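Local coordinates for protein cytochrome P450 113A1 (Saccharopolyspora erythraea, PDB 2JJN) that hydroxylates erythromycin D at C-12 of its macrolactone ring to give erythromycin C, using heme, molecular oxygen and NADPH, at residues Leu30-Leu34 with Trp315-Arg321; Arg285-Gln290 with Gln391-Gly395; Ile118-Arg123 with Arg364-Glu369. The protein carries 2 engineered substitutions. One frame throughout, in Å; residues are numbered along the deposited sequence.

Contact 1 (Leu30-Leu34 with Trp315-Arg321)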
loop_
_atom_site.group_PDB
_atom_site.type_symbol
_atom_site.label_atom_id
_atom_site.label_comp_id
_atom_site.label_asym_id
_atom_site.label_seq_id
_atom_site.Cartn_x
_atom_site.Cartn_y
_atom_site.Cartn_z
ATOM N N LEU A 30 19.336 4.230 -1.752
ATOM C CA LEU A 30 18.474 3.488 -2.674
ATOM C C LEU A 30 18.137 4.370 -3.862
ATOM O O LEU A 30 18.251 3.921 -4.981
ATOM C CB LEU A 30 17.202 3.034 -1.962
ATOM C CG LEU A 30 16.193 2.319 -2.877
ATOM C CD1 LEU A 30 16.852 1.083 -3.483
ATOM C CD2 LEU A 30 14.966 1.924 -2.040
ATOM N N LEU A 31 17.694 5.607 -3.620
ATOM C CA LEU A 31 17.347 6.496 -4.724
ATOM C C LEU A 31 18.512 6.741 -5.657
ATOM O O LEU A 31 18.346 6.748 -6.880
ATOM C CB LEU A 31 16.781 7.829 -4.182
ATOM C CG LEU A 31 15.426 7.650 -3.494
ATOM C CD1 LEU A 31 15.070 8.914 -2.759
ATOM C CD2 LEU A 31 14.311 7.259 -4.466
ATOM N N ASP A 32 19.705 6.938 -5.086
ATOM C CA ASP A 32 20.881 7.236 -5.913
ATOM C C ASP A 32 21.162 6.022 -6.815
ATOM O O ASP A 32 21.439 6.169 -8.014
ATOM C CB ASP A 32 22.073 7.531 -4.989
ATOM C CG ASP A 32 22.021 8.949 -4.400
ATOM O OD1 ASP A 32 21.205 9.774 -4.873
ATOM O OD2 ASP A 32 22.831 9.231 -3.488
ATOM N N TRP A 33 21.066 4.825 -6.239
ATOM C CA TRP A 33 21.286 3.594 -6.999
ATOM C C TRP A 33 20.262 3.426 -8.111
ATOM O O TRP A 33 20.610 3.087 -9.248
ATOM C CB TRP A 33 21.310 2.402 -6.057
ATOM C CG TRP A 33 21.614 1.077 -6.691
ATOM C CD1 TRP A 33 22.868 0.551 -6.929
ATOM C CD2 TRP A 33 20.669 0.093 -7.107
ATOM N NE1 TRP A 33 22.749 -0.708 -7.472
ATOM C CE2 TRP A 33 21.418 -1.008 -7.616
ATOM C CE3 TRP A 33 19.270 0.025 -7.123
ATOM C CZ2 TRP A 33 20.808 -2.168 -8.126
ATOM C CZ3 TRP A 33 18.649 -1.151 -7.667
ATOM C CH2 TRP A 33 19.438 -2.232 -8.125
ATOM N N LEU A 34 18.994 3.608 -7.777
ATOM C CA LEU A 34 17.966 3.515 -8.813
ATOM C C LEU A 34 18.240 4.484 -9.948
ATOM O O LEU A 34 18.033 4.122 -11.118
ATOM C CB LEU A 34 16.608 3.840 -8.197
ATOM C CG LEU A 34 16.112 2.793 -7.189
ATOM C CD1 LEU A 34 14.823 3.297 -6.474
ATOM C CD2 LEU A 34 15.847 1.428 -7.849
ATOM N N TRP A 315 9.815 -1.330 -10.424
ATOM C CA TRP A 315 10.155 -0.355 -9.386
ATOM C C TRP A 315 9.377 0.936 -9.596
ATOM O O TRP A 315 9.813 1.888 -10.265
ATOM C CB TRP A 315 11.658 -0.116 -9.376
ATOM C CG TRP A 315 12.424 -1.176 -8.654
ATOM C CD1 TRP A 315 12.884 -2.319 -9.181
ATOM C CD2 TRP A 315 12.803 -1.154 -7.274
ATOM N NE1 TRP A 315 13.579 -3.059 -8.190
ATOM C CE2 TRP A 315 13.527 -2.351 -7.013
ATOM C CE3 TRP A 315 12.556 -0.254 -6.218
ATOM C CZ2 TRP A 315 14.037 -2.662 -5.742
ATOM C CZ3 TRP A 315 13.080 -0.548 -4.962
ATOM C CH2 TRP A 315 13.808 -1.741 -4.732
ATOM N N VAL A 316 8.173 0.959 -9.012
ATOM C CA VAL A 316 7.358 2.183 -9.062
ATOM C C VAL A 316 8.126 3.385 -8.455
ATOM O O VAL A 316 8.019 4.512 -8.926
ATOM C CB VAL A 316 5.987 1.939 -8.413
ATOM C CG1 VAL A 316 5.330 3.242 -7.971
ATOM C CG2 VAL A 316 5.098 1.212 -9.463
ATOM N N LEU A 317 8.903 3.147 -7.402
ATOM C CA LEU A 317 9.685 4.234 -6.799
ATOM C C LEU A 317 10.626 4.831 -7.818
ATOM O O LEU A 317 10.750 6.065 -7.882
ATOM C CB LEU A 317 10.474 3.696 -5.617
ATOM C CG LEU A 317 11.451 4.704 -5.003
ATOM C CD1 LEU A 317 10.679 5.958 -4.458
ATOM C CD2 LEU A 317 12.228 4.026 -3.881
ATOM N N SER A 318 11.301 3.985 -8.604
ATOM C CA SER A 318 12.215 4.524 -9.617
ATOM C C SER A 318 11.441 5.242 -10.729
ATOM O O SER A 318 11.829 6.338 -11.172
ATOM C CB SER A 318 12.989 3.345 -10.176
ATOM O OG SER A 318 13.939 3.771 -11.174
ATOM N N ALA A 319 10.356 4.629 -11.198
ATOM C CA ALA A 319 9.494 5.274 -12.223
ATOM C C ALA A 319 9.050 6.626 -11.770
ATOM O O ALA A 319 9.010 7.577 -12.570
ATOM C CB ALA A 319 8.262 4.383 -12.509
ATOM N N ASN A 320 8.657 6.741 -10.486
ATOM C CA ASN A 320 8.136 8.024 -9.983
ATOM C C ASN A 320 9.223 9.106 -9.881
ATOM O O ASN A 320 8.904 10.270 -9.763
ATOM C CB ASN A 320 7.528 7.813 -8.608
ATOM C CG ASN A 320 6.164 7.094 -8.629
ATOM O OD1 ASN A 320 5.624 6.735 -9.675
ATOM N ND2 ASN A 320 5.629 6.868 -7.407
ATOM N N ARG A 321 10.497 8.705 -9.835
ATOM C CA ARG A 321 11.617 9.698 -9.752
ATOM C C ARG A 321 12.330 9.820 -11.117
ATOM O O ARG A 321 13.440 10.371 -11.204
ATOM C CB ARG A 321 12.598 9.233 -8.673
ATOM C CG ARG A 321 11.970 9.149 -7.274
ATOM C CD ARG A 321 11.383 10.470 -6.775
ATOM N NE ARG A 321 11.161 10.396 -5.345
ATOM C CZ ARG A 321 11.975 10.900 -4.409
ATOM N NH1 ARG A 321 13.039 11.611 -4.758
ATOM N NH2 ARG A 321 11.710 10.728 -3.118
#
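Leu34 holds CG beside its own backbone N (chi1 -68°), whereas Leu317 sends CG to the side opposite its N (chi1 173°). Together these two rotations bring the forked ends over one another at about a right angle, with Leu34 CD1 3.7 Å from Leu317 CD2. The pair lies where helix 27-40, the A helix of the cytochrome P450 fold, packs on the short helix 316-320, the K' helix of that fold. The local axes approach to 10.1 Å with a signed crossing angle of -73°, and no hydrogen bond passes from one segment to the other, so the contact consists of side-chain packing. Leu317 is shared by three leucines: besides Leu34, Leu30 brings its CD2 to 3.9 Å from Leu317 CD2, and Leu31 lays CD2 against the CD1 and CG of Leu317. The other branch of Leu34 serves a different partner. Its CD2 stands 4.3 Å from the centroid of the six-membered ring of Trp315, a CH-pi contact over the face that is displaced toward the rim. Trp315 occupies the N-cap position, right before helix 316-320, and its NE1 is bonded to His52 ND1. Ser318 brings OG within 4.0 Å of Leu34 CB, but the polar partners of this hydroxyl are Phe54 O and Arg38. At the far end of the contact the chain of Arg321, bent at chi2, offers its guanidinium face to Leu31. The charged group is held from elsewhere, by a salt bridge to Asp330, a hydrogen bond to Tyr284 O and a cation-pi contact with Tyr284. These partners probably restrict the rotation of the guanidinium, and Leu31 CD1 lies over one face of it, 3.8 Å from Arg321 NH2.

Contact 2 (Arg285-Gln290 with Gln391-Gly395). With HEM (protoporphyrin IX containing Fe), chain B.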
loop_
_atom_site.group_PDB
_atom_site.type_symbol
_atom_site.label_atom_id
_atom_site.label_comp_id
_atom_site.label_asym_id
_atom_site.label_seq_id
_atom_site.Cartn_x
_atom_site.Cartn_y
_atom_site.Cartn_z
ATOM N N ARG A 285 7.081 9.247 -2.212
ATOM C CA ARG A 285 7.419 8.162 -1.282
ATOM C C ARG A 285 6.276 7.119 -1.329
ATOM O O ARG A 285 5.522 6.958 -0.382
ATOM C CB ARG A 285 7.622 8.727 0.118
ATOM C CG ARG A 285 9.008 9.341 0.319
ATOM C CD ARG A 285 9.131 9.913 1.701
ATOM N NE ARG A 285 10.559 10.187 1.978
ATOM C CZ ARG A 285 11.020 11.300 2.548
ATOM N NH1 ARG A 285 10.222 12.299 2.930
ATOM N NH2 ARG A 285 12.345 11.403 2.754
ATOM N N PRO A 286 6.189 6.402 -2.436
ATOM C CA PRO A 286 5.120 5.368 -2.616
ATOM C C PRO A 286 5.243 4.302 -1.538
ATOM O O PRO A 286 6.324 3.789 -1.324
ATOM C CB PRO A 286 5.423 4.775 -3.998
ATOM C CG PRO A 286 6.868 5.108 -4.289
ATOM C CD PRO A 286 7.098 6.470 -3.598
ATOM N N PRO A 287 4.148 3.991 -0.839
ATOM C CA PRO A 287 4.224 2.960 0.195
ATOM C C PRO A 287 4.722 1.626 -0.323
ATOM O O PRO A 287 5.471 0.962 0.396
ATOM C CB PRO A 287 2.780 2.896 0.694
ATOM C CG PRO A 287 2.258 4.335 0.492
ATOM C CD PRO A 287 2.866 4.716 -0.804
ATOM N N PHE A 288 4.336 1.249 -1.557
ATOM C CA PHE A 288 4.831 0.017 -2.156
ATOM C C PHE A 288 5.755 0.434 -3.296
ATOM O O PHE A 288 5.294 0.856 -4.352
ATOM C CB PHE A 288 3.684 -0.791 -2.748
ATOM C CG PHE A 288 2.859 -1.515 -1.758
ATOM C CD1 PHE A 288 1.487 -1.509 -1.906
ATOM C CD2 PHE A 288 3.430 -2.252 -0.745
ATOM C CE1 PHE A 288 0.671 -2.239 -1.019
ATOM C CE2 PHE A 288 2.628 -2.969 0.166
ATOM C CZ PHE A 288 1.256 -2.941 0.014
ATOM N N PRO A 289 7.056 0.414 -3.080
ATOM C CA PRO A 289 7.974 0.882 -4.137
ATOM C C PRO A 289 8.148 -0.076 -5.299
ATOM O O PRO A 289 8.680 0.322 -6.372
ATOM C CB PRO A 289 9.302 1.076 -3.359
ATOM C CG PRO A 289 9.192 0.167 -2.209
ATOM C CD PRO A 289 7.761 0.175 -1.792
ATOM N N GLN A 290 7.690 -1.300 -5.129
ATOM C CA GLN A 290 7.861 -2.338 -6.157
ATOM C C GLN A 290 6.671 -3.269 -6.195
ATOM O O GLN A 290 5.985 -3.468 -5.176
ATOM C CB GLN A 290 9.150 -3.132 -5.865
ATOM C CG GLN A 290 9.178 -3.770 -4.480
ATOM C CD GLN A 290 10.488 -4.440 -4.092
ATOM O OE1 GLN A 290 11.552 -4.169 -4.656
ATOM N NE2 GLN A 290 10.403 -5.362 -3.137
ATOM N N GLN A 391 12.487 -3.859 4.095
ATOM C CA GLN A 391 11.972 -4.528 2.909
ATOM C C GLN A 391 10.523 -4.214 2.635
ATOM O O GLN A 391 9.748 -3.807 3.535
ATOM C CB GLN A 391 12.201 -6.042 2.990
ATOM C CG GLN A 391 12.388 -6.535 4.399
ATOM C CD GLN A 391 12.360 -8.044 4.515
ATOM O OE1 GLN A 391 13.180 -8.758 3.910
ATOM N NE2 GLN A 391 11.402 -8.541 5.291
ATOM N N ILE A 392 10.173 -4.444 1.369
ATOM C CA ILE A 392 8.793 -4.458 0.898
ATOM C C ILE A 392 8.170 -3.058 0.790
ATOM O O ILE A 392 7.818 -2.637 -0.331
ATOM C CB ILE A 392 7.887 -5.402 1.722
ATOM C CG1 ILE A 392 8.473 -6.833 1.719
ATOM C CG2 ILE A 392 6.441 -5.360 1.198
ATOM C CD1 ILE A 392 8.852 -7.378 0.383
ATOM N N VAL A 393 8.043 -2.363 1.921
ATOM C CA VAL A 393 7.427 -1.033 1.942
ATOM C C VAL A 393 8.470 0.048 2.132
ATOM O O VAL A 393 9.596 -0.197 2.623
ATOM C CB VAL A 393 6.311 -0.917 3.002
ATOM C CG1 VAL A 393 5.205 -1.933 2.768
ATOM C CG2 VAL A 393 6.884 -1.066 4.415
ATOM N N LEU A 394 8.118 1.254 1.688
ATOM C CA LEU A 394 8.974 2.413 1.876
ATOM C C LEU A 394 8.404 3.291 2.989
ATOM O O LEU A 394 7.460 4.023 2.779
ATOM C CB LEU A 394 9.079 3.203 0.544
ATOM C CG LEU A 394 10.028 4.380 0.590
ATOM C CD1 LEU A 394 11.490 3.883 0.485
ATOM C CD2 LEU A 394 9.770 5.374 -0.551
ATOM N N GLY A 395 8.953 3.198 4.209
ATOM C CA GLY A 395 8.299 3.859 5.337
ATOM C C GLY A 395 9.043 3.574 6.622
ATOM O O GLY A 395 10.103 2.938 6.612
HETATM C CHA HEM B . -3.998 -3.096 -5.594
HETATM C CHB HEM B . -1.187 0.419 -3.707
HETATM C CHC HEM B . -4.592 1.310 -0.375
HETATM C CHD HEM B . -6.998 -2.693 -1.741
HETATM C C1A HEM B . -3.001 -2.165 -5.381
HETATM C C2A HEM B . -1.806 -2.024 -6.221
HETATM C C3A HEM B . -1.028 -1.074 -5.696
HETATM C C4A HEM B . -1.685 -0.574 -4.504
HETATM C CMA HEM B . 0.346 -0.596 -6.214
HETATM C CAA HEM B . -1.519 -2.818 -7.509
HETATM C CBA HEM B . -0.911 -4.176 -7.207
HETATM C CGA HEM B . -0.377 -4.865 -8.465
HETATM O O1A HEM B . -0.494 -4.294 -9.585
HETATM O O2A HEM B . 0.124 -6.023 -8.308
HETATM C C1B HEM B . -1.886 0.975 -2.634
HETATM C C2B HEM B . -1.458 2.123 -1.876
HETATM C C3B HEM B . -2.410 2.380 -0.950
HETATM C C4B HEM B . -3.445 1.370 -1.137
HETATM C CMB HEM B . -0.123 2.825 -2.205
HETATM C CAB HEM B . -2.488 3.450 0.156
HETATM C CBB HEM B . -1.981 4.623 -0.044
HETATM C C1C HEM B . -5.532 0.305 -0.455
HETATM C C2C HEM B . -6.706 0.193 0.396
HETATM C C3C HEM B . -7.373 -0.919 0.020
HETATM C C4C HEM B . -6.647 -1.531 -1.095
HETATM C CMC HEM B . -7.041 1.224 1.507
HETATM C CAC HEM B . -8.655 -1.539 0.608
HETATM C CBC HEM B . -9.692 -0.810 1.020
HETATM C C1D HEM B . -6.376 -3.140 -2.867
HETATM C C2D HEM B . -6.794 -4.313 -3.565
HETATM C C3D HEM B . -5.895 -4.427 -4.753
HETATM C C4D HEM B . -4.992 -3.318 -4.669
HETATM C CMD HEM B . -7.951 -5.281 -3.177
HETATM C CAD HEM B . -5.894 -5.521 -5.837
HETATM C CBD HEM B . -6.753 -5.108 -7.047
HETATM C CGD HEM B . -6.640 -6.134 -8.132
HETATM O O1D HEM B . -5.749 -7.001 -8.089
HETATM O O2D HEM B . -7.473 -6.073 -9.060
HETATM N NA HEM B . -2.912 -1.231 -4.335
HETATM N NB HEM B . -3.093 0.487 -2.143
HETATM N NC HEM B . -5.538 -0.775 -1.317
HETATM N ND HEM B . -5.290 -2.559 -3.553
HETATM FE FE HEM B . -4.272 -0.913 -2.937
HETATM O O HOH W 1 6.757 -2.701 -2.640
HETATM O O HOH W 2 -3.034 -2.236 -1.660
#
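Phe288 meets Val393 obliquely, neither face-on nor edge-on, its CE2 3.8 Å from Val393 CG1. The rim of the same ring points into the heme pocket: CD1 is 3.8 Å from the meso carbon CHB of the heme, which lies near the ring plane, and water 2, bound 2.2 Å from the heme iron, also lies at the edge in plane. Pro287 adds its CD against the heme methyl CMB. Pro287 and Phe288 thus belong to the heme pocket, and segment 391-395 packs against them; in P450 enzymes both regions generally contribute to substrate recognition. Gln292, a substrate-binding residue, follows close behind. Backbone geometry sets the pairing. Leu394 N donates to Pro287 O over 3.0 Å at 162°, and Val393 CA lies 3.2 Å from Pro287 O in a CA-H...O contact. Preceding this pair, Ile392 has positive phi (74°), and Val393 N bonds to Gln391 O, as in a classic gamma turn. The turn presents Ile392 O to Pro289 CD and, through water 1, to Gln290 N, which donates to that water; the water's own bond to Ile392 O is very short, so its exact length is doubtful. Leu394 packs on the start of segment 285-290, with CB 3.4 Å from Pro286 O and CD2 3.7 Å from Arg285 CA. Around the pair, Asn252 of helix 228-259 donates to both Arg285 O and Leu394 O, tying the two segments to one side chain, and the guanidinium of Arg285 forms salt bridges with Glu259 of that helix and Glu27 of helix 27-40. Leu317 of helix 316-320 packs on Pro286, Pro289 and Leu394, while the first segment runs from helix 274-284 into strand 290-295.

Contact 3 (Ile118-Arg123 with Arg364-Glu369)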
loop_
_atom_site.group_PDB
_atom_site.type_symbol
_atom_site.label_atom_id
_atom_site.label_comp_id
_atom_site.label_asym_id
_atom_site.label_seq_id
_atom_site.Cartn_x
_atom_site.Cartn_y
_atom_site.Cartn_z
ATOM N N ILE A 118 -14.393 8.132 9.880
ATOM C CA ILE A 118 -12.965 8.306 9.768
ATOM C C ILE A 118 -12.538 9.557 10.574
ATOM O O ILE A 118 -11.542 9.538 11.300
ATOM C CB ILE A 118 -12.504 8.468 8.308
ATOM C CG1 ILE A 118 -12.734 7.135 7.556
ATOM C CG2 ILE A 118 -11.025 8.827 8.248
ATOM C CD1 ILE A 118 -12.644 7.283 6.010
ATOM N N ARG A 119 -13.284 10.623 10.400
ATOM C CA ARG A 119 -12.989 11.878 11.088
ATOM C C ARG A 119 -13.152 11.732 12.604
ATOM O O ARG A 119 -12.331 12.209 13.385
ATOM C CB ARG A 119 -13.838 13.010 10.554
ATOM C CG ARG A 119 -13.289 14.394 11.039
ATOM C CD ARG A 119 -14.085 15.533 10.389
ATOM N NE ARG A 119 -14.069 15.450 8.935
ATOM C CZ ARG A 119 -13.013 15.788 8.172
ATOM N NH1 ARG A 119 -11.851 16.235 8.713
ATOM N NH2 ARG A 119 -13.145 15.722 6.836
ATOM N N ASP A 120 -14.211 11.065 13.025
ATOM C CA ASP A 120 -14.476 10.826 14.447
ATOM C C ASP A 120 -13.360 10.039 15.117
ATOM O O ASP A 120 -12.842 10.419 16.155
ATOM C CB ASP A 120 -15.796 10.038 14.523
ATOM C CG ASP A 120 -16.192 9.706 15.945
ATOM O OD1 ASP A 120 -16.321 10.655 16.731
ATOM O OD2 ASP A 120 -16.452 8.513 16.268
ATOM N N VAL A 121 -12.991 8.897 14.537
ATOM C CA VAL A 121 -11.901 8.079 15.081
ATOM C C VAL A 121 -10.615 8.876 15.126
ATOM O O VAL A 121 -9.931 8.893 16.140
ATOM C CB VAL A 121 -11.720 6.802 14.193
ATOM C CG1 VAL A 121 -10.415 6.069 14.568
ATOM C CG2 VAL A 121 -12.935 5.880 14.340
ATOM N N THR A 122 -10.290 9.586 14.047
ATOM C CA THR A 122 -9.037 10.370 13.988
ATOM C C THR A 122 -9.009 11.446 15.049
ATOM O O THR A 122 -8.038 11.572 15.812
ATOM C CB THR A 122 -8.912 10.998 12.619
ATOM O OG1 THR A 122 -8.747 9.951 11.634
ATOM C CG2 THR A 122 -7.714 11.921 12.537
ATOM N N ARG A 123 -10.101 12.185 15.149
ATOM C CA ARG A 123 -10.154 13.312 16.097
ATOM C C ARG A 123 -10.056 12.829 17.533
ATOM O O ARG A 123 -9.349 13.443 18.367
ATOM C CB ARG A 123 -11.452 14.088 15.905
ATOM C CG ARG A 123 -11.429 15.407 16.656
ATOM C CD ARG A 123 -12.551 16.308 16.213
ATOM N NE ARG A 123 -12.372 16.779 14.842
ATOM C CZ ARG A 123 -13.238 17.577 14.203
ATOM N NH1 ARG A 123 -14.343 17.994 14.835
ATOM N NH2 ARG A 123 -13.060 17.954 12.941
ATOM N N ARG A 364 -6.555 12.190 3.562
ATOM C CA ARG A 364 -7.024 13.572 3.553
ATOM C C ARG A 364 -7.523 13.923 4.949
ATOM O O ARG A 364 -7.148 14.957 5.530
ATOM C CB ARG A 364 -8.176 13.748 2.551
ATOM C CG ARG A 364 -8.775 15.154 2.668
ATOM C CD ARG A 364 -9.796 15.426 1.542
ATOM N NE ARG A 364 -11.030 14.637 1.613
ATOM C CZ ARG A 364 -12.119 14.963 2.324
ATOM N NH1 ARG A 364 -12.118 16.005 3.167
ATOM N NH2 ARG A 364 -13.247 14.248 2.170
ATOM N N VAL A 365 -8.420 13.087 5.450
ATOM C CA VAL A 365 -9.033 13.386 6.742
ATOM C C VAL A 365 -7.973 13.413 7.835
ATOM O O VAL A 365 -7.944 14.315 8.668
ATOM C CB VAL A 365 -10.162 12.389 7.069
ATOM C CG1 VAL A 365 -10.669 12.627 8.489
ATOM C CG2 VAL A 365 -11.318 12.550 6.086
ATOM N N ALA A 366 -7.065 12.449 7.807
ATOM C CA ALA A 366 -6.025 12.438 8.831
ATOM C C ALA A 366 -5.173 13.715 8.786
ATOM O O ALA A 366 -4.867 14.314 9.863
ATOM C CB ALA A 366 -5.135 11.207 8.664
ATOM N N LEU A 367 -4.754 14.137 7.594
ATOM C CA LEU A 367 -3.955 15.351 7.543
ATOM C C LEU A 367 -4.774 16.606 7.948
ATOM O O LEU A 367 -4.256 17.479 8.693
ATOM C CB LEU A 367 -3.328 15.520 6.167
ATOM C CG LEU A 367 -2.392 16.734 6.007
ATOM C CD1 LEU A 367 -1.298 16.661 7.056
ATOM C CD2 LEU A 367 -1.759 16.713 4.599
ATOM N N GLU A 368 -6.036 16.639 7.524
ATOM C CA GLU A 368 -6.909 17.721 7.978
ATOM C C GLU A 368 -6.939 17.821 9.487
ATOM O O GLU A 368 -6.893 18.925 10.053
ATOM C CB GLU A 368 -8.323 17.516 7.457
ATOM C CG GLU A 368 -8.451 17.783 5.935
ATOM C CD GLU A 368 -9.846 17.405 5.422
ATOM O OE1 GLU A 368 -10.627 16.749 6.158
ATOM O OE2 GLU A 368 -10.167 17.725 4.249
ATOM N N GLU A 369 -7.057 16.660 10.149
ATOM C CA GLU A 369 -7.237 16.649 11.603
ATOM C C GLU A 369 -5.943 16.947 12.339
ATOM O O GLU A 369 -5.953 17.574 13.406
ATOM C CB GLU A 369 -7.819 15.298 12.032
ATOM C CG GLU A 369 -9.217 15.094 11.512
ATOM C CD GLU A 369 -10.198 16.075 12.140
ATOM O OE1 GLU A 369 -10.101 16.236 13.371
ATOM O OE2 GLU A 369 -11.003 16.692 11.408
#
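A salt-bridge network of three arginines and two glutamates joins helix 115-127 to helix 356-374, the D and L helices of the P450 fold, whose local axes pass 9.4 Å apart at a signed angle of -41°. Arg119 is a knob in the hole formed by Arg364, Val365, Glu368 and Glu369. It grips Glu368 end-on, NH1 and NH2 both converging on OE1, which they meet nearly along the C-O axis; NH2 is the shorter at 2.8 Å. NH1 also reaches Glu369 OE2, on its anti lone pair, at 2.9 Å. Arg123 takes Glu369 side-on: NE is 2.8 Å from OE1 in a nearly straight bond (171°), and NH2 uses the syn lone pair of OE2. Glu369 is brought to both arginines by its bend at chi2 (-66°). Arg119 NH2 and Arg364 NH1 are close, but Glu368 bonds to both arginines, and Glu115 is a further partner of each, so the positive charges are probably well offset. Beneath the charged layer, Val365 CG1 packs on Ile118 CG2 and Arg119 CA, and Thr122, its hydroxyl bonded back to Ile118 O, sets CG2 3.4 Å from Glu369 CB.

How the contacts relate
From the N terminus, the first segments of contacts 1, 3 and 2 appear in turn on helix 27-40, helix 115-127 and the loop after helix 274-284. Contact 1 then closes over 280 intervening residues, contact 3 over 240 and contact 2 over 100. Each loop opens before the previous one has closed, so all three cross and none is nested. Contacts 1 and 2 form one continuous region, their centres 11 Å apart and joined by a probable hydrogen bond from Leu317 N to Pro289 O; the bond joins helix 316-320 to the loop beside the heme, and contact 1 adds helix 27-40 to this region. Contact 3 stands apart, its nearest atoms about 12 Å from contact 2, and joins helix 115-127 to helix 356-374.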